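Local coordinates for uncharacterized protein (PDB 4QAN) that is of unknown function but has a cystatin-like fold, is a divergent member of the NTF2-like superfamily and can bind a magnesium ion, at residues G158-Q163 against K169-K174; S25-A30 against I120-E125; G49-E54 against K96-Q101; E130-C135 against Q139-L144; V31-S36 against Q204-N209. All blocks are in the same frame, centred on the assembly; numbering follows the deposited sequence.

Contact 1: residues G158-Q163 against K169-K174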
# COMPACT_ATOMS: atom_id res chain seq x y z
N GLY A 158 -8.99 18.69 -7.88
CA GLY A 158 -7.62 18.77 -8.38
C GLY A 158 -7.03 17.38 -8.51
O GLY A 158 -6.82 16.71 -7.51
N PHE A 159 -6.78 16.94 -9.73
CA PHE A 159 -6.07 15.67 -9.96
C PHE A 159 -4.64 15.93 -10.43
O PHE A 159 -4.39 16.85 -11.24
CB PHE A 159 -6.77 14.79 -11.01
CG PHE A 159 -8.15 14.30 -10.62
CD1 PHE A 159 -8.69 14.51 -9.35
CD2 PHE A 159 -8.90 13.57 -11.54
CE1 PHE A 159 -9.96 14.05 -9.02
CE2 PHE A 159 -10.17 13.10 -11.22
CZ PHE A 159 -10.70 13.34 -9.96
N THR A 160 -3.71 15.11 -9.94
CA THR A 160 -2.36 15.04 -10.48
C THR A 160 -2.26 13.85 -11.43
O THR A 160 -2.29 12.69 -11.01
CB THR A 160 -1.31 14.91 -9.37
OG1 THR A 160 -1.47 15.98 -8.42
CG2 THR A 160 0.10 14.96 -9.95
N ALA A 161 -2.16 14.15 -12.72
CA ALA A 161 -2.03 13.14 -13.77
C ALA A 161 -0.57 12.98 -14.13
O ALA A 161 0.18 13.96 -14.15
CB ALA A 161 -2.82 13.56 -15.00
N VAL A 162 -0.17 11.76 -14.44
CA VAL A 162 1.24 11.47 -14.71
C VAL A 162 1.39 10.68 -16.00
O VAL A 162 0.52 9.89 -16.34
CB VAL A 162 1.91 10.78 -13.50
CG1 VAL A 162 1.35 9.38 -13.26
CG2 VAL A 162 3.42 10.74 -13.67
N GLN A 163 2.47 10.94 -16.74
CA GLN A 163 2.78 10.19 -17.95
C GLN A 163 4.07 9.37 -17.78
O GLN A 163 5.10 9.89 -17.33
CB GLN A 163 2.93 11.12 -19.15
CG GLN A 163 2.88 10.38 -20.49
CD GLN A 163 3.35 11.24 -21.66
OE1 GLN A 163 4.41 11.86 -21.60
NE2 GLN A 163 2.56 11.26 -22.73
N LYS A 169 -1.79 8.25 -16.53
CA LYS A 169 -2.61 7.76 -15.44
C LYS A 169 -2.74 8.82 -14.35
O LYS A 169 -1.99 9.79 -14.32
CB LYS A 169 -2.03 6.46 -14.87
CG LYS A 169 -2.26 5.26 -15.78
CD LYS A 169 -2.43 3.99 -14.99
CE LYS A 169 -2.59 2.79 -15.91
NZ LYS A 169 -2.42 1.55 -15.11
N ILE A 170 -3.72 8.64 -13.48
CA ILE A 170 -3.89 9.56 -12.36
C ILE A 170 -2.96 9.14 -11.24
O ILE A 170 -3.09 8.04 -10.73
CB ILE A 170 -5.32 9.53 -11.83
CG1 ILE A 170 -6.31 9.92 -12.93
CG2 ILE A 170 -5.45 10.43 -10.60
CD1 ILE A 170 -5.99 11.22 -13.64
N HIS A 171 -2.02 10.01 -10.86
CA HIS A 171 -1.17 9.78 -9.70
C HIS A 171 -1.90 10.08 -8.40
O HIS A 171 -1.68 9.42 -7.37
CB HIS A 171 0.09 10.65 -9.74
CG HIS A 171 0.93 10.54 -8.51
ND1 HIS A 171 1.58 9.38 -8.17
CD2 HIS A 171 1.17 11.42 -7.52
CE1 HIS A 171 2.21 9.55 -7.02
NE2 HIS A 171 1.98 10.78 -6.61
N SER A 172 -2.74 11.12 -8.43
CA SER A 172 -3.52 11.48 -7.25
C SER A 172 -4.83 12.12 -7.63
O SER A 172 -4.90 12.86 -8.61
CB SER A 172 -2.72 12.43 -6.36
OG SER A 172 -3.37 12.63 -5.11
N LEU A 173 -5.86 11.81 -6.86
CA LEU A 173 -7.21 12.38 -7.03
C LEU A 173 -7.35 13.68 -6.25
O LEU A 173 -8.43 14.28 -6.22
CB LEU A 173 -8.27 11.39 -6.55
CG LEU A 173 -8.70 10.31 -7.55
CD1 LEU A 173 -7.65 9.21 -7.69
CD2 LEU A 173 -10.04 9.74 -7.12
N LYS A 174 -6.27 14.07 -5.58
CA LYS A 174 -6.15 15.32 -4.88
C LYS A 174 -4.80 15.96 -5.22
O LYS A 174 -3.82 15.28 -5.50
CB LYS A 174 -6.28 15.08 -3.38
CG LYS A 174 -7.61 14.44 -3.02
CD LYS A 174 -7.91 14.53 -1.54
CE LYS A 174 -7.07 13.58 -0.72
NZ LYS A 174 -7.09 13.97 0.71
O HOH W 1 -9.32 16.71 -6.18
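Gly158-Val162 and Lys169-Lys174 run antiparallel, their end-to-end directions 150° apart, as the two arms of a beta hairpin in a sheet of the cystatin-like fold. At the turn end, Val162 and Lys169 are a hydrogen-bonded pair: Val162 N reaches Lys169 O at 2.7 Å and Lys169 N returns to Val162 O at 2.8 Å, both meeting the carbonyl almost head-on. Ala161 then faces Ile170 in a non-hydrogen-bonded pair, after which the register slips by one at a classic beta bulge, where His171 and Ser172 both face Thr160. Two amides grip Thr160 O: His171 N reaches Thr160 O at 2.7 Å in a bent bond (132° at the hydrogen), while Ser172 N meets the same Thr160 O at 3.1 Å, in the carbonyl plane and on a lone pair. Thr160 N in turn donates to Ser172 O at 2.9 Å.

Among the side chains, Ile170 CD1 touches Ala161 CB at 4.2 Å on one face of the sheet. The Phe159 ring carries Leu173 CG over one face, offset toward the rim, and is further packed by Met34 and Leu35 of helix 27-39. On the side of Thr160 and Val162, Val162 CG1 rests 3.9 Å from His171 CB. Lys169 leads away to a salt bridge with Glu54. Ser172 turns its hydroxyl away from its own amide (chi1 -171°), and Ser172 OG donates to Lys174 O at 2.7 Å, onto a lone pair.

Contact 2: residues S25-A30 against I120-E125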
# COMPACT_ATOMS: atom_id res chain seq x y z
N SER A 25 -3.74 8.11 -23.99
CA SER A 25 -2.69 8.82 -24.70
C SER A 25 -2.73 10.31 -24.38
O SER A 25 -1.75 11.02 -24.62
CB SER A 25 -2.84 8.59 -26.21
OG SER A 25 -4.21 8.57 -26.60
N GLU A 26 -3.87 10.77 -23.87
CA GLU A 26 -4.04 12.17 -23.49
C GLU A 26 -4.46 12.19 -22.04
O GLU A 26 -5.23 11.33 -21.61
CB GLU A 26 -5.13 12.82 -24.34
CG GLU A 26 -5.01 14.34 -24.43
CD GLU A 26 -3.89 14.78 -25.37
OE1 GLU A 26 -3.19 13.90 -25.93
OE2 GLU A 26 -3.72 16.00 -25.56
N GLU A 27 -3.95 13.16 -21.28
CA GLU A 27 -4.29 13.26 -19.86
C GLU A 27 -5.80 13.49 -19.62
O GLU A 27 -6.34 13.07 -18.60
CB GLU A 27 -3.42 14.30 -19.12
CG GLU A 27 -3.69 15.77 -19.44
CD GLU A 27 -2.57 16.44 -20.21
OE1 GLU A 27 -2.23 15.97 -21.32
OE2 GLU A 27 -2.03 17.46 -19.71
N GLU A 28 -6.48 14.13 -20.57
CA GLU A 28 -7.91 14.39 -20.42
C GLU A 28 -8.71 13.08 -20.31
O GLU A 28 -9.59 12.95 -19.46
CB GLU A 28 -8.46 15.27 -21.56
CG GLU A 28 -9.79 15.92 -21.22
CD GLU A 28 -10.28 16.90 -22.28
OE1 GLU A 28 -10.58 16.46 -23.41
OE2 GLU A 28 -10.37 18.11 -21.97
N GLU A 29 -8.37 12.11 -21.16
CA GLU A 29 -9.04 10.81 -21.18
C GLU A 29 -8.91 10.14 -19.83
O GLU A 29 -9.90 9.67 -19.27
CB GLU A 29 -8.41 9.87 -22.21
CG GLU A 29 -8.46 10.35 -23.65
CD GLU A 29 -7.56 9.51 -24.55
OE1 GLU A 29 -7.01 8.50 -24.04
OE2 GLU A 29 -7.41 9.85 -25.74
N ALA A 30 -7.68 10.11 -19.32
CA ALA A 30 -7.39 9.54 -18.00
C ALA A 30 -8.22 10.20 -16.89
O ALA A 30 -8.71 9.53 -15.98
CB ALA A 30 -5.91 9.67 -17.70
N ILE A 120 -12.41 20.78 -17.74
CA ILE A 120 -11.15 20.26 -17.24
C ILE A 120 -10.09 21.25 -17.69
O ILE A 120 -9.89 21.43 -18.89
CB ILE A 120 -10.85 18.87 -17.83
CG1 ILE A 120 -11.87 17.84 -17.33
CG2 ILE A 120 -9.44 18.41 -17.46
CD1 ILE A 120 -11.81 16.52 -18.05
N ALA A 121 -9.42 21.90 -16.74
CA ALA A 121 -8.44 22.94 -17.06
C ALA A 121 -7.04 22.54 -16.59
O ALA A 121 -6.89 21.99 -15.51
CB ALA A 121 -8.85 24.26 -16.43
N GLU A 122 -6.03 22.84 -17.41
CA GLU A 122 -4.63 22.55 -17.06
C GLU A 122 -4.07 23.67 -16.20
O GLU A 122 -3.87 24.77 -16.69
CB GLU A 122 -3.77 22.39 -18.31
CG GLU A 122 -3.96 21.07 -19.05
CD GLU A 122 -2.90 20.80 -20.11
OE1 GLU A 122 -1.71 21.10 -19.87
OE2 GLU A 122 -3.26 20.28 -21.18
N LYS A 123 -3.78 23.39 -14.93
CA LYS A 123 -3.23 24.39 -14.01
C LYS A 123 -1.90 24.94 -14.54
O LYS A 123 -1.13 24.21 -15.17
CB LYS A 123 -3.06 23.80 -12.61
CG LYS A 123 -3.42 24.75 -11.49
CD LYS A 123 -3.33 24.08 -10.13
CE LYS A 123 -1.89 24.03 -9.65
NZ LYS A 123 -1.77 23.41 -8.30
N LYS A 124 -1.62 26.22 -14.29
CA LYS A 124 -0.47 26.90 -14.90
C LYS A 124 0.73 27.06 -13.96
O LYS A 124 1.05 28.18 -13.55
CB LYS A 124 -0.89 28.28 -15.42
N GLU A 125 1.41 25.95 -13.65
CA GLU A 125 2.61 25.95 -12.80
C GLU A 125 3.70 25.03 -13.37
O GLU A 125 3.73 23.84 -13.06
CB GLU A 125 2.27 25.48 -11.37
CG GLU A 125 0.83 25.66 -10.91
CD GLU A 125 0.54 27.06 -10.41
OE1 GLU A 125 1.18 27.47 -9.42
OE2 GLU A 125 -0.34 27.73 -10.99
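Glu28 and Ile120 make the apolar half of this small contact, Glu28 CG lying 3.8 Å from Ile120 CD1 as the two chains pass at a slant. Glu28 leaves the helix with CG trans to its amide nitrogen (chi1 -162°) and stays extended beyond it, which lays its methylene against the isoleucine tip and carries the carboxylate onward to a salt bridge with Lys197. Ile120 meets it with an outstretched CG1-CD1 branch.

The other half is a meeting of two acids. Glu27 OE2 and Glu122 OE2 stand 3.4 Å apart, two acceptors with no bond between them, their carboxylate planes 36° apart and their chains crossing at about a right angle. Glu27 gets there by a bent route: CG lies between the backbone N and the carbonyl carbon (chi1 71°) and the chain folds again at the next bond, while Glu122 comes across in extended form. Such closeness would be costly for two full charges and might raise the proton affinity of one of them. Ser142 OG, hydrogen-bonded to Glu27 OE2, and the start of the helix, where Glu26 holds the N-cap position and Glu27 the first turn, would both tend to ease that cost.

In the fold, the contact sets the first turn of helix 27-39 against the end of strand 116-122. Ile120 also packs on Val31 and Leu32 one turn further along that helix and on Leu144 of the adjacent strand 140-150, while Glu27 and Ala30 touch Trp168 of strand 167-172.

Contact 3: residues G49-E54 against K96-Q101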
# COMPACT_ATOMS: atom_id res chain seq x y z
N GLY A 49 -7.24 3.02 -13.38
CA GLY A 49 -6.85 4.33 -13.86
C GLY A 49 -5.79 5.04 -13.05
O GLY A 49 -5.34 6.13 -13.44
N CYS A 50 -5.41 4.47 -11.90
CA CYS A 50 -4.36 5.02 -11.05
C CYS A 50 -2.99 4.49 -11.46
O CYS A 50 -2.88 3.41 -12.03
CB CYS A 50 -4.63 4.67 -9.58
SG CYS A 50 -6.24 5.23 -8.94
N ALA A 51 -1.94 5.24 -11.12
CA ALA A 51 -0.58 4.86 -11.49
C ALA A 51 0.07 3.96 -10.41
O ALA A 51 1.11 4.31 -9.86
CB ALA A 51 0.26 6.11 -11.71
N ILE A 52 -0.54 2.81 -10.15
CA ILE A 52 -0.07 1.92 -9.10
C ILE A 52 1.29 1.27 -9.45
O ILE A 52 2.26 1.43 -8.69
CB ILE A 52 -1.12 0.85 -8.71
CG1 ILE A 52 -2.36 1.54 -8.11
CG2 ILE A 52 -0.54 -0.10 -7.67
CD1 ILE A 52 -3.59 0.67 -8.00
N ASP A 53 1.36 0.55 -10.57
CA ASP A 53 2.60 -0.13 -10.96
C ASP A 53 3.68 0.85 -11.43
O ASP A 53 4.86 0.65 -11.17
CB ASP A 53 2.35 -1.17 -12.05
CG ASP A 53 1.49 -2.33 -11.59
OD1 ASP A 53 1.51 -2.68 -10.40
OD2 ASP A 53 0.78 -2.90 -12.45
N GLU A 54 3.27 1.90 -12.11
CA GLU A 54 4.22 2.83 -12.71
C GLU A 54 4.92 3.63 -11.61
O GLU A 54 6.14 3.68 -11.56
CB GLU A 54 3.53 3.75 -13.73
CG GLU A 54 2.77 3.04 -14.85
CD GLU A 54 1.33 2.69 -14.50
OE1 GLU A 54 0.97 2.72 -13.30
OE2 GLU A 54 0.55 2.40 -15.43
N LYS A 96 -4.39 0.70 -1.10
CA LYS A 96 -5.16 1.24 0.04
C LYS A 96 -5.29 2.77 -0.02
O LYS A 96 -6.37 3.31 0.17
CB LYS A 96 -4.52 0.82 1.35
CG LYS A 96 -5.13 1.44 2.61
CD LYS A 96 -4.20 1.16 3.76
CE LYS A 96 -4.89 1.31 5.10
NZ LYS A 96 -5.09 2.73 5.46
N ALA A 97 -4.18 3.46 -0.31
CA ALA A 97 -4.18 4.92 -0.34
C ALA A 97 -5.14 5.42 -1.41
O ALA A 97 -5.89 6.36 -1.16
CB ALA A 97 -2.78 5.47 -0.57
N TYR A 98 -5.15 4.77 -2.58
CA TYR A 98 -6.09 5.13 -3.65
C TYR A 98 -7.57 4.85 -3.30
O TYR A 98 -8.45 5.63 -3.66
CB TYR A 98 -5.74 4.44 -4.97
CG TYR A 98 -4.58 5.08 -5.70
CD1 TYR A 98 -4.63 6.40 -6.08
CD2 TYR A 98 -3.43 4.35 -6.02
CE1 TYR A 98 -3.58 7.00 -6.76
CE2 TYR A 98 -2.36 4.94 -6.70
CZ TYR A 98 -2.44 6.27 -7.06
OH TYR A 98 -1.41 6.89 -7.73
N ILE A 99 -7.83 3.76 -2.59
CA ILE A 99 -9.18 3.45 -2.15
C ILE A 99 -9.67 4.57 -1.25
O ILE A 99 -10.81 5.01 -1.37
CB ILE A 99 -9.27 2.07 -1.44
CG1 ILE A 99 -9.04 0.95 -2.47
CG2 ILE A 99 -10.64 1.88 -0.80
CD1 ILE A 99 -8.74 -0.42 -1.91
N GLU A 100 -8.81 5.05 -0.37
CA GLU A 100 -9.18 6.11 0.54
C GLU A 100 -9.41 7.44 -0.14
O GLU A 100 -10.31 8.16 0.26
CB GLU A 100 -8.15 6.23 1.64
CG GLU A 100 -8.30 5.06 2.57
CD GLU A 100 -7.14 4.93 3.50
OE1 GLU A 100 -6.08 5.50 3.18
OE2 GLU A 100 -7.31 4.24 4.53
N GLN A 101 -8.64 7.75 -1.17
CA GLN A 101 -8.94 8.92 -1.99
C GLN A 101 -10.32 8.75 -2.61
O GLN A 101 -11.15 9.64 -2.53
CB GLN A 101 -7.91 9.12 -3.08
CG GLN A 101 -6.54 9.47 -2.55
CD GLN A 101 -5.71 10.28 -3.52
OE1 GLN A 101 -5.79 10.09 -4.73
NE2 GLN A 101 -4.92 11.21 -2.98
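The Tyr98 ring takes Cys50 squarely on one face: Cys50 CB stands 3.5 Å from the ring centroid and only 5° off its normal, a CH-pi contact over the middle of the ring. Cys50 SG lies over the same face but off centre, 3.8 Å from the Tyr98 centroid, in a sulfur-aromatic contact. Because SG is beside the backbone N (chi1 -58°), it leans toward the root of the ring, Cys50 SG lying 3.5 Å from Tyr98 CD1. Ile52 slides past in the opposite direction, Ile52 CG1 coming obliquely to 3.7 Å from Tyr98 CD2. Beyond the ring, the hydroxyl passes Ala51, the centre of an inverse gamma turn leading into helix 52-58, and is hydrogen-bonded to His171 O. Leu47 of helix 43-48 and Leu178 also touch the tyrosine; through Cys50 and Ala51 the contact joins helix 87-108 to the loop between helices 43-48 and 52-58. Cutting Tyr98 back to alanine removes ring and hydroxyl, which would probably leave Cys50 and Ile52 facing a gap and His171 O without its partner. The chemistry is thus divided along one side chain: the ring takes sulfur and aliphatic carbon in a buried setting, while the oxygen at its end satisfies a carbonyl at the beta bulge.

Contact 4: residues E130-C135 against Q139-L144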
# COMPACT_ATOMS: atom_id res chain seq x y z
N GLU A 130 7.35 20.22 -13.17
CA GLU A 130 8.69 19.63 -13.38
C GLU A 130 9.21 18.97 -12.10
O GLU A 130 9.81 17.89 -12.14
CB GLU A 130 9.68 20.71 -13.85
N GLN A 131 8.96 19.64 -10.98
CA GLN A 131 9.35 19.19 -9.65
C GLN A 131 8.70 17.86 -9.26
O GLN A 131 9.37 16.93 -8.82
CB GLN A 131 8.96 20.29 -8.66
CG GLN A 131 9.38 20.09 -7.22
CD GLN A 131 8.96 21.26 -6.36
OE1 GLN A 131 7.77 21.49 -6.15
NE2 GLN A 131 9.93 22.03 -5.88
N LEU A 132 7.38 17.78 -9.41
CA LEU A 132 6.64 16.55 -9.17
C LEU A 132 7.03 15.46 -10.15
O LEU A 132 7.14 14.29 -9.77
CB LEU A 132 5.14 16.80 -9.28
CG LEU A 132 4.55 17.73 -8.24
CD1 LEU A 132 3.22 18.29 -8.72
CD2 LEU A 132 4.36 16.99 -6.92
N ALA A 133 7.24 15.82 -11.42
CA ALA A 133 7.68 14.85 -12.43
C ALA A 133 9.03 14.26 -12.09
O ALA A 133 9.31 13.11 -12.41
CB ALA A 133 7.71 15.50 -13.81
N GLU A 134 9.87 15.05 -11.44
CA GLU A 134 11.17 14.60 -10.98
C GLU A 134 11.03 13.65 -9.77
O GLU A 134 11.72 12.64 -9.70
CB GLU A 134 12.03 15.82 -10.63
CG GLU A 134 13.53 15.58 -10.69
CD GLU A 134 14.32 16.79 -10.21
OE1 GLU A 134 13.77 17.91 -10.21
OE2 GLU A 134 15.49 16.61 -9.83
N CYS A 135 10.15 14.00 -8.84
CA CYS A 135 9.76 13.10 -7.74
C CYS A 135 9.31 11.72 -8.26
O CYS A 135 9.71 10.68 -7.74
CB CYS A 135 8.61 13.71 -6.91
SG CYS A 135 9.04 15.07 -5.79
N GLN A 139 7.70 11.18 -17.25
CA GLN A 139 7.90 11.94 -18.48
C GLN A 139 7.24 13.32 -18.38
O GLN A 139 7.88 14.32 -18.64
CB GLN A 139 7.35 11.19 -19.68
CG GLN A 139 8.07 9.89 -19.97
CD GLN A 139 7.64 9.30 -21.30
OE1 GLN A 139 6.45 9.09 -21.54
NE2 GLN A 139 8.60 9.05 -22.18
N GLU A 140 5.96 13.34 -18.01
CA GLU A 140 5.23 14.58 -17.74
C GLU A 140 4.35 14.42 -16.50
O GLU A 140 3.78 13.34 -16.26
CB GLU A 140 4.31 14.95 -18.91
CG GLU A 140 4.97 15.18 -20.26
CD GLU A 140 4.08 15.98 -21.21
OE1 GLU A 140 3.25 16.78 -20.73
OE2 GLU A 140 4.22 15.81 -22.45
N VAL A 141 4.23 15.48 -15.71
CA VAL A 141 3.18 15.62 -14.71
C VAL A 141 2.28 16.76 -15.15
O VAL A 141 2.75 17.81 -15.57
CB VAL A 141 3.74 15.92 -13.30
CG1 VAL A 141 2.66 16.44 -12.36
CG2 VAL A 141 4.37 14.67 -12.72
N SER A 142 0.97 16.55 -15.06
CA SER A 142 0.01 17.60 -15.40
C SER A 142 -1.00 17.75 -14.27
O SER A 142 -1.75 16.82 -13.98
CB SER A 142 -0.70 17.27 -16.71
OG SER A 142 -1.78 18.15 -16.90
N GLU A 143 -1.00 18.92 -13.63
CA GLU A 143 -1.93 19.23 -12.55
C GLU A 143 -3.18 19.85 -13.14
O GLU A 143 -3.12 20.92 -13.74
CB GLU A 143 -1.31 20.18 -11.53
CG GLU A 143 -0.47 19.49 -10.47
CD GLU A 143 0.08 20.48 -9.45
OE1 GLU A 143 0.78 21.42 -9.87
OE2 GLU A 143 -0.19 20.32 -8.23
N LEU A 144 -4.32 19.17 -12.98
CA LEU A 144 -5.57 19.61 -13.58
C LEU A 144 -6.57 20.05 -12.54
O LEU A 144 -6.68 19.44 -11.48
CB LEU A 144 -6.19 18.51 -14.44
CG LEU A 144 -5.36 18.11 -15.68
CD1 LEU A 144 -4.53 16.88 -15.39
CD2 LEU A 144 -6.24 17.88 -16.89
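Ala133 and Val141 mark the closest backbone approach, CA to CA 5.1 Å, where helix 130-135 lies across strand 140-144 with axes 7.0 Å apart and N-to-C directions at 129°. This is helix-on-sheet packing within a helix-loop-strand unit: the chain leaves helix 126-135, turns within a few residues and comes back beneath it as a strand of the cystatin-like sheet. Val141 makes most of the strand's share, setting its two methyls against neighbouring residues of the helix. Val141 CG1, pointing away from its own backbone N (chi1 164°), meets Leu132 CB at 4.0 Å, which leaves CG2 to press on the helix backbone at Ala133. The small alanine side chain is consistent with so near an approach of the backbones, Ala133 CB lying 3.6 Å from Val141 CG2.

Further along, the Leu132 and Glu143 side chains cross at about a right angle, Leu132 CD1 lying 3.9 Å from Glu143 CD, so a methyl covers part of a buried carboxylate. Glu143 OE2 has a long, weak ion pair with Lys123, and the Glu143 amide is held by Glu129 one turn earlier in the helix. Leu136 touches Val141 as well. The tightest point is Val141 CG2, which sits 3.3 Å from Ala133 CA and 3.4 Å from Ala133 N.

Contact 5: residues V31-S36 against Q204-N209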
# COMPACT_ATOMS: atom_id res chain seq x y z
N VAL A 31 -8.39 11.52 -16.98
CA VAL A 31 -9.18 12.27 -16.00
C VAL A 31 -10.64 11.86 -16.07
O VAL A 31 -11.27 11.62 -15.03
CB VAL A 31 -9.07 13.78 -16.23
CG1 VAL A 31 -10.07 14.54 -15.36
CG2 VAL A 31 -7.65 14.26 -15.96
N LEU A 32 -11.18 11.79 -17.29
CA LEU A 32 -12.58 11.45 -17.51
C LEU A 32 -12.85 10.02 -17.07
O LEU A 32 -13.82 9.76 -16.35
CB LEU A 32 -12.97 11.62 -18.98
CG LEU A 32 -13.04 13.06 -19.50
CD1 LEU A 32 -13.32 13.08 -21.00
CD2 LEU A 32 -14.10 13.85 -18.74
N TYR A 33 -11.99 9.09 -17.51
CA TYR A 33 -12.06 7.70 -17.08
C TYR A 33 -12.23 7.67 -15.57
O TYR A 33 -13.10 6.97 -15.06
CB TYR A 33 -10.79 6.95 -17.51
CG TYR A 33 -10.70 5.51 -17.01
CD1 TYR A 33 -10.02 5.19 -15.84
CD2 TYR A 33 -11.30 4.46 -17.71
CE1 TYR A 33 -9.94 3.88 -15.40
CE2 TYR A 33 -11.22 3.14 -17.26
CZ TYR A 33 -10.54 2.86 -16.11
OH TYR A 33 -10.48 1.54 -15.66
N MSE A 34 -11.42 8.44 -14.86
CA MSE A 34 -11.49 8.44 -13.40
C MSE A 34 -12.78 9.06 -12.95
O MSE A 34 -13.40 8.58 -12.00
CB MSE A 34 -10.26 9.14 -12.82
CG MSE A 34 -10.21 9.12 -11.30
SE MSE A 34 -10.02 7.27 -10.67
CE MSE A 34 -8.19 6.91 -11.27
N LEU A 35 -13.22 10.11 -13.62
CA LEU A 35 -14.48 10.75 -13.28
C LEU A 35 -15.68 9.81 -13.49
O LEU A 35 -16.58 9.75 -12.65
CB LEU A 35 -14.67 12.03 -14.10
CG LEU A 35 -13.72 13.16 -13.73
CD1 LEU A 35 -13.78 14.26 -14.79
CD2 LEU A 35 -14.05 13.73 -12.36
N SER A 36 -15.68 9.09 -14.61
CA SER A 36 -16.69 8.06 -14.85
C SER A 36 -16.72 6.99 -13.75
O SER A 36 -17.78 6.61 -13.26
CB SER A 36 -16.44 7.35 -16.17
OG SER A 36 -17.29 6.23 -16.27
N GLN A 204 -15.33 1.43 -20.71
CA GLN A 204 -14.55 0.21 -20.76
C GLN A 204 -13.70 0.29 -19.50
O GLN A 204 -13.70 1.32 -18.82
CB GLN A 204 -13.63 0.15 -21.97
CG GLN A 204 -14.13 0.81 -23.26
CD GLN A 204 -15.23 0.01 -23.93
OE1 GLN A 204 -16.20 -0.39 -23.28
NE2 GLN A 204 -15.09 -0.22 -25.24
N LEU A 205 -12.97 -0.77 -19.22
CA LEU A 205 -11.88 -0.74 -18.25
C LEU A 205 -10.56 -0.72 -19.00
O LEU A 205 -10.49 -1.09 -20.17
CB LEU A 205 -11.93 -1.96 -17.33
CG LEU A 205 -13.30 -2.45 -16.92
CD1 LEU A 205 -13.15 -3.66 -16.01
CD2 LEU A 205 -14.08 -1.34 -16.23
N THR A 206 -9.53 -0.27 -18.31
CA THR A 206 -8.16 -0.40 -18.77
C THR A 206 -7.52 -1.48 -17.88
O THR A 206 -8.20 -2.13 -17.09
CB THR A 206 -7.42 0.96 -18.71
OG1 THR A 206 -6.28 0.93 -19.59
CG2 THR A 206 -6.98 1.30 -17.25
N GLY A 207 -6.21 -1.67 -18.01
CA GLY A 207 -5.58 -2.86 -17.49
C GLY A 207 -5.67 -3.05 -15.99
O GLY A 207 -5.67 -2.07 -15.24
N ALA A 208 -5.73 -4.31 -15.56
CA ALA A 208 -5.73 -4.65 -14.15
C ALA A 208 -4.36 -4.34 -13.56
O ALA A 208 -3.35 -4.62 -14.18
CB ALA A 208 -6.07 -6.12 -13.96
N ASN A 209 -4.34 -3.77 -12.36
CA ASN A 209 -3.08 -3.32 -11.77
C ASN A 209 -3.07 -3.38 -10.26
O ASN A 209 -2.37 -2.59 -9.63
CB ASN A 209 -2.84 -1.87 -12.19
CG ASN A 209 -3.94 -0.95 -11.72
OD1 ASN A 209 -5.05 -1.40 -11.40
ND2 ASN A 209 -3.65 0.34 -11.66
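Tyr33 reaches out from helix 27-39 with its hydroxyl toward the loop 204-209, where Thr206 N donates to Tyr33 OH. The bond from Thr206 N to Tyr33 OH is weak at 3.3 Å, though nearly straight (166°). Around it, the loop backbone borders the rim of the ring. Gln204 O lies at the edge, near the ring plane, 3.4 Å from Tyr33 CE2, and Leu205 CA also stands near that plane, 3.7 Å from Tyr33 OH. Thr206 CG2 comes in obliquely, 3.9 Å from Tyr33 OH.

Torsions account for much of this. The Tyr33 ring is thrown outward from the helix, its CA-CB-CG path opposed to the amide nitrogen (chi1 175°), and Thr206 has OG1 rather than CG2 in the anti position (chi1 -160°), so its methyl meets the phenol while OG1 is hydrogen-bonded to Ile21 O.

The next shell holds both sides in place. Tyr33 OH is hydrogen-bonded to Met45 O of helix 43-48, its stronger partner, and the ring meets that of Phe24 with planes at about 45°. Arg48 of the same helix bonds to Thr206 O, and Leu205 pairs through its backbone with Ile21.

A phenylalanine at Tyr33 would keep the ring but is likely to leave Thr206 N and Met45 O without the hydroxyl they share, holding the loop less firmly to helix 27-39. One phenol oxygen thus serves in both directions, accepting from a loop amide and giving its proton to a helix carbonyl, and links three separate parts of the chain.

In the fold
From the N terminus, helix 27-39 opens two loops: its first turn enters contact 2 and its next enters contact 5. Contact 3 closes first, a loop of 41 residues nested within both, bringing helix 87-108 to the loop before helix 52-58. Contact 2 closes at strand 116-122 and crosses contact 5, which stays open until 204-209. Contacts 4 and 1 follow in series inside contact 5, one a short helix-to-strand return, the other a hairpin. They share neighbouring strands, with Gln163 N on Glu140 O and Ala161 O on Ser142 N. Contact 1 also meets contact 3 through Leu173 N and Gln101 OE1, which ties the hairpin to helix 87-108.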